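Long-range contact in molybdopterin adenylyltransferase (Pyrococcus furiosus, PDB 4LHB), which catalyses the adenylation of molybdopterin with ATP, releasing diphosphate, a step in the biosynthesis of the molybdenum cofactor: residues L114-R126 with V138-Q150. Numbering follows the deposited sequence.
Sequences LFDKELSFGEVFR and VLTRATAGIIRGQ
Lys117 and Ile146 form an antiparallel hydrogen-bonded pair where the short strand 117-118 adds to strand 143-148. Within this chain it is an outermost strand of the mixed sheet of the molybdopterin-binding domain, in a protein of the MoaB/Mog family. Ile146 N donates to Lys117 O at 2.9 Å, and Leu119 N to Ala144 O. Ile146 O faces two residues, Asp116 and Lys117, a classic beta bulge. Asp116 N donates to Ile146 O, and the bond from Lys117 N to the same oxygen is weak. Helix 121-133 then runs alongside residues 140-142 of the same chain, with Gly122 nearest Ala142 and Arg126 nearest Thr140.

The Phe115 ring lies flat over Gly145. Gly145 CA sits 3.6 Å from the ring centroid, almost on its normal, a CH-pi contact that uses the bare backbone of a glycine. Thr143 OG1 meets the edge of the same ring and also makes a weak bond to Glu118 OE2. Past the bulge, the Asp116 carboxylate reaches Arg148 N through OD2 at 3.1 Å. The bond is nearly straight at 170°, but it enters from above the carboxylate plane. OD2 also takes a salt bridge from Lys75 of a neighbouring subunit, so one oxygen links the bulge both to Arg148 N and to another subunit.

Leu119 CD2 packs on Ile146 CD1 at 3.6 Å, on the side covered by helix 163-184. Phe121 CB touches Ala144 CB at 3.5 Å. With CG anti to the backbone N (chi1 179°), the Phe121 ring reaches along the strand to put its edge at Ala142 CB. The same methyl lies over one face of Phe125. At the far end, Arg126 NE pairs with Glu123 of another neighbouring subunit. Arg126 NH1 gives a weak, bent bond of 3.2 Å to Thr140 O.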
loop_
_atom_site.group_PDB
_atom_site.type_symbol
_atom_site.label_atom_id
_atom_site.label_comp_id
_atom_site.label_asym_id
_atom_site.label_seq_id
_atom_site.Cartn_x
_atom_site.Cartn_y
_atom_site.Cartn_z
ATOM N N LEU C 114 0.052 -9.854 7.097
ATOM C CA LEU C 114 0.117 -11.264 6.718
ATOM C C LEU C 114 -1.195 -11.867 6.107
ATOM O O LEU C 114 -1.151 -12.930 5.445
ATOM C CB LEU C 114 0.523 -12.104 7.932
ATOM C CG LEU C 114 1.883 -11.777 8.567
ATOM C CD1 LEU C 114 2.231 -12.751 9.698
ATOM C CD2 LEU C 114 2.968 -11.744 7.488
ATOM N N PHE C 115 -2.332 -11.218 6.320
ATOM C CA PHE C 115 -3.597 -11.751 5.874
ATOM C C PHE C 115 -3.659 -11.869 4.373
ATOM O O PHE C 115 -3.433 -10.896 3.718
ATOM C CB PHE C 115 -4.759 -10.806 6.239
ATOM C CG PHE C 115 -4.993 -10.661 7.687
ATOM C CD1 PHE C 115 -4.558 -11.613 8.584
ATOM C CD2 PHE C 115 -5.679 -9.558 8.168
ATOM C CE1 PHE C 115 -4.778 -11.459 9.945
ATOM C CE2 PHE C 115 -5.919 -9.405 9.526
ATOM C CZ PHE C 115 -5.459 -10.360 10.415
ATOM N N ASP C 116 -4.039 -13.020 3.829
ATOM C CA ASP C 116 -4.376 -13.089 2.411
ATOM C C ASP C 116 -5.797 -12.589 2.133
ATOM O O ASP C 116 -6.065 -12.125 1.053
ATOM C CB ASP C 116 -4.169 -14.476 1.859
ATOM C CG ASP C 116 -2.770 -14.956 2.067
ATOM O OD1 ASP C 116 -2.005 -14.940 1.093
ATOM O OD2 ASP C 116 -2.399 -15.320 3.194
ATOM N N LYS C 117 -6.699 -12.663 3.098
ATOM C CA LYS C 117 -8.046 -12.112 2.925
ATOM C C LYS C 117 -8.421 -11.450 4.233
ATOM O O LYS C 117 -8.142 -12.005 5.287
ATOM C CB LYS C 117 -9.062 -13.231 2.578
ATOM C CG LYS C 117 -9.902 -12.940 1.315
ATOM C CD LYS C 117 -9.535 -13.851 0.160
ATOM C CE LYS C 117 -9.724 -13.267 -1.225
ATOM N NZ LYS C 117 -11.070 -12.913 -1.724
ATOM N N GLU C 118 -8.975 -10.247 4.197
ATOM C CA GLU C 118 -9.366 -9.586 5.430
ATOM C C GLU C 118 -10.887 -9.662 5.642
ATOM O O GLU C 118 -11.616 -9.609 4.703
ATOM C CB GLU C 118 -8.917 -8.118 5.454
ATOM C CG GLU C 118 -8.666 -7.623 6.893
ATOM C CD GLU C 118 -8.871 -6.119 7.117
ATOM O OE1 GLU C 118 -9.146 -5.381 6.121
ATOM O OE2 GLU C 118 -8.769 -5.689 8.320
ATOM N N LEU C 119 -11.347 -9.792 6.885
ATOM C CA LEU C 119 -12.773 -9.965 7.152
ATOM C C LEU C 119 -13.310 -8.622 7.548
ATOM O O LEU C 119 -12.535 -7.735 7.822
ATOM C CB LEU C 119 -13.024 -11.033 8.223
ATOM C CG LEU C 119 -12.492 -12.442 7.885
ATOM C CD1 LEU C 119 -12.681 -13.534 8.963
ATOM C CD2 LEU C 119 -13.038 -12.912 6.559
ATOM N N SER C 120 -14.631 -8.464 7.557
ATOM C CA SER C 120 -15.298 -7.232 8.057
ATOM C C SER C 120 -15.581 -7.343 9.568
ATOM O O SER C 120 -16.560 -6.789 10.084
ATOM C CB SER C 120 -16.627 -7.029 7.356
ATOM O OG SER C 120 -16.559 -7.430 6.000
ATOM N N PHE C 121 -14.735 -8.075 10.274
ATOM C CA PHE C 121 -14.933 -8.309 11.683
ATOM C C PHE C 121 -14.944 -7.054 12.543
ATOM O O PHE C 121 -15.681 -6.980 13.520
ATOM C CB PHE C 121 -13.879 -9.276 12.170
ATOM C CG PHE C 121 -13.980 -9.570 13.608
ATOM C CD1 PHE C 121 -14.649 -10.699 14.038
ATOM C CD2 PHE C 121 -13.414 -8.715 14.533
ATOM C CE1 PHE C 121 -14.770 -10.976 15.396
ATOM C CE2 PHE C 121 -13.516 -8.979 15.891
ATOM C CZ PHE C 121 -14.204 -10.115 16.331
ATOM N N GLY C 122 -14.140 -6.059 12.185
ATOM C CA GLY C 122 -14.017 -4.871 13.025
ATOM C C GLY C 122 -15.280 -4.089 12.987
ATOM O O GLY C 122 -15.709 -3.530 13.998
ATOM N N GLU C 123 -15.867 -4.011 11.793
ATOM C CA GLU C 123 -17.104 -3.253 11.611
ATOM C C GLU C 123 -18.188 -3.868 12.445
ATOM O O GLU C 123 -18.901 -3.147 13.138
ATOM C CB GLU C 123 -17.591 -3.317 10.193
ATOM C CG GLU C 123 -16.693 -2.732 9.140
ATOM C CD GLU C 123 -17.475 -2.393 7.876
ATOM O OE1 GLU C 123 -18.681 -2.728 7.777
ATOM O OE2 GLU C 123 -16.892 -1.786 6.964
ATOM N N VAL C 124 -18.311 -5.198 12.365
ATOM C CA VAL C 124 -19.353 -5.921 13.104
ATOM C C VAL C 124 -19.138 -5.776 14.614
ATOM O O VAL C 124 -20.051 -5.360 15.361
ATOM C CB VAL C 124 -19.462 -7.385 12.637
ATOM C CG1 VAL C 124 -20.242 -8.194 13.653
ATOM C CG2 VAL C 124 -20.102 -7.417 11.231
ATOM N N PHE C 125 -17.896 -6.009 15.024
ATOM C CA PHE C 125 -17.449 -5.725 16.385
ATOM C C PHE C 125 -17.840 -4.325 16.811
ATOM O O PHE C 125 -18.385 -4.128 17.876
ATOM C CB PHE C 125 -15.908 -5.876 16.530
ATOM C CG PHE C 125 -15.440 -5.782 17.934
ATOM C CD1 PHE C 125 -15.261 -6.917 18.686
ATOM C CD2 PHE C 125 -15.242 -4.557 18.531
ATOM C CE1 PHE C 125 -14.856 -6.846 20.008
ATOM C CE2 PHE C 125 -14.869 -4.465 19.852
ATOM C CZ PHE C 125 -14.658 -5.617 20.585
ATOM N N ARG C 126 -17.502 -3.341 16.006
ATOM C CA ARG C 126 -17.818 -1.984 16.373
ATOM C C ARG C 126 -19.313 -1.747 16.435
ATOM O O ARG C 126 -19.772 -1.041 17.332
ATOM C CB ARG C 126 -17.096 -0.971 15.457
ATOM C CG ARG C 126 -15.655 -0.766 15.916
ATOM C CD ARG C 126 -14.866 0.319 15.208
ATOM N NE ARG C 126 -14.588 -0.052 13.834
ATOM C CZ ARG C 126 -13.680 -0.935 13.460
ATOM N NH1 ARG C 126 -12.931 -1.559 14.353
ATOM N NH2 ARG C 126 -13.541 -1.227 12.177
ATOM N N VAL C 138 -15.004 4.905 18.269
ATOM C CA VAL C 138 -14.012 5.589 17.424
ATOM C C VAL C 138 -12.584 5.115 17.766
ATOM O O VAL C 138 -11.728 5.071 16.883
ATOM C CB VAL C 138 -14.230 7.134 17.522
ATOM C CG1 VAL C 138 -13.035 7.953 17.084
ATOM C CG2 VAL C 138 -15.474 7.501 16.716
ATOM N N LEU C 139 -12.357 4.718 19.025
ATOM C CA LEU C 139 -11.096 4.128 19.444
ATOM C C LEU C 139 -11.043 2.620 19.307
ATOM O O LEU C 139 -9.969 2.050 19.417
ATOM C CB LEU C 139 -10.789 4.476 20.909
ATOM C CG LEU C 139 -10.388 5.928 21.089
ATOM C CD1 LEU C 139 -10.264 6.281 22.538
ATOM C CD2 LEU C 139 -9.087 6.170 20.361
ATOM N N THR C 140 -12.181 1.956 19.131
ATOM C CA THR C 140 -12.163 0.499 19.100
ATOM C C THR C 140 -11.513 0.015 17.806
ATOM O O THR C 140 -11.924 0.392 16.671
ATOM C CB THR C 140 -13.547 -0.167 19.161
ATOM O OG1 THR C 140 -14.329 0.377 20.216
ATOM C CG2 THR C 140 -13.368 -1.635 19.408
ATOM N N ARG C 141 -10.491 -0.811 17.983
ATOM C CA ARG C 141 -9.868 -1.438 16.836
ATOM C C ARG C 141 -9.782 -2.942 17.074
ATOM O O ARG C 141 -9.527 -3.414 18.178
ATOM C CB ARG C 141 -8.534 -0.752 16.506
ATOM C CG ARG C 141 -8.637 0.789 16.527
ATOM C CD ARG C 141 -7.464 1.543 15.879
ATOM N NE ARG C 141 -6.254 0.777 16.099
ATOM C CZ ARG C 141 -5.160 0.853 15.362
ATOM N NH1 ARG C 141 -5.075 1.720 14.353
ATOM N NH2 ARG C 141 -4.131 0.064 15.664
ATOM N N ALA C 142 -10.103 -3.692 16.045
ATOM C CA ALA C 142 -10.132 -5.142 16.138
ATOM C C ALA C 142 -10.184 -5.563 14.729
ATOM O O ALA C 142 -10.704 -4.842 13.891
ATOM C CB ALA C 142 -11.380 -5.627 16.830
ATOM N N THR C 143 -9.649 -6.731 14.451
ATOM C CA THR C 143 -9.539 -7.161 13.067
ATOM C C THR C 143 -9.553 -8.656 13.028
ATOM O O THR C 143 -9.320 -9.304 14.048
ATOM C CB THR C 143 -8.224 -6.641 12.437
ATOM O OG1 THR C 143 -8.270 -6.851 11.019
ATOM C CG2 THR C 143 -6.985 -7.355 13.032
ATOM N N ALA C 144 -9.782 -9.201 11.842
ATOM C CA ALA C 144 -9.685 -10.648 11.633
ATOM C C ALA C 144 -9.332 -10.903 10.179
ATOM O O ALA C 144 -9.708 -10.129 9.301
ATOM C CB ALA C 144 -11.000 -11.322 12.030
ATOM N N GLY C 145 -8.604 -11.967 9.900
ATOM C CA GLY C 145 -8.286 -12.274 8.541
ATOM C C GLY C 145 -7.783 -13.680 8.439
ATOM O O GLY C 145 -7.598 -14.338 9.479
ATOM N N ILE C 146 -7.472 -14.087 7.204
ATOM C CA ILE C 146 -7.023 -15.422 6.879
ATOM C C ILE C 146 -5.609 -15.396 6.379
ATOM O O ILE C 146 -5.300 -14.682 5.430
ATOM C CB ILE C 146 -7.879 -16.018 5.732
ATOM C CG1 ILE C 146 -9.317 -16.148 6.217
ATOM C CG2 ILE C 146 -7.400 -17.401 5.343
ATOM C CD1 ILE C 146 -10.038 -14.837 6.102
ATOM N N ILE C 147 -4.759 -16.221 6.973
ATOM C CA ILE C 147 -3.461 -16.506 6.427
ATOM C C ILE C 147 -3.571 -17.879 5.745
ATOM O O ILE C 147 -4.002 -18.819 6.365
ATOM C CB ILE C 147 -2.406 -16.602 7.570
ATOM C CG1 ILE C 147 -2.426 -15.367 8.485
ATOM C CG2 ILE C 147 -0.997 -16.869 7.027
ATOM C CD1 ILE C 147 -1.474 -15.407 9.685
ATOM N N ARG C 148 -3.130 -18.000 4.504
ATOM C CA ARG C 148 -3.115 -19.247 3.791
ATOM C C ARG C 148 -1.740 -19.818 3.444
ATOM O O ARG C 148 -0.870 -19.082 2.978
ATOM C CB ARG C 148 -3.697 -19.014 2.428
ATOM C CG ARG C 148 -5.131 -18.616 2.389
ATOM C CD ARG C 148 -5.357 -18.144 0.985
ATOM N NE ARG C 148 -6.742 -17.808 0.786
ATOM C CZ ARG C 148 -7.162 -17.052 -0.204
ATOM N NH1 ARG C 148 -6.274 -16.555 -1.046
ATOM N NH2 ARG C 148 -8.463 -16.796 -0.357
ATOM N N GLY C 149 -1.611 -21.143 3.559
ATOM C CA GLY C 149 -0.534 -21.882 2.936
ATOM C C GLY C 149 -0.972 -22.349 1.563
ATOM O O GLY C 149 -1.902 -21.804 1.044
ATOM N N GLN C 150 -0.273 -23.322 0.976
ATOM C CA GLN C 150 -0.624 -23.927 -0.315
ATOM C C GLN C 150 -2.000 -24.581 -0.209
ATOM O O GLN C 150 -2.827 -24.404 -1.120
ATOM C CB GLN C 150 0.399 -24.982 -0.751
ATOM C CG GLN C 150 1.521 -24.494 -1.645
ATOM C CD GLN C 150 2.614 -25.579 -1.865
ATOM O OE1 GLN C 150 2.303 -26.761 -2.021
ATOM N NE2 GLN C 150 3.886 -25.179 -1.890
#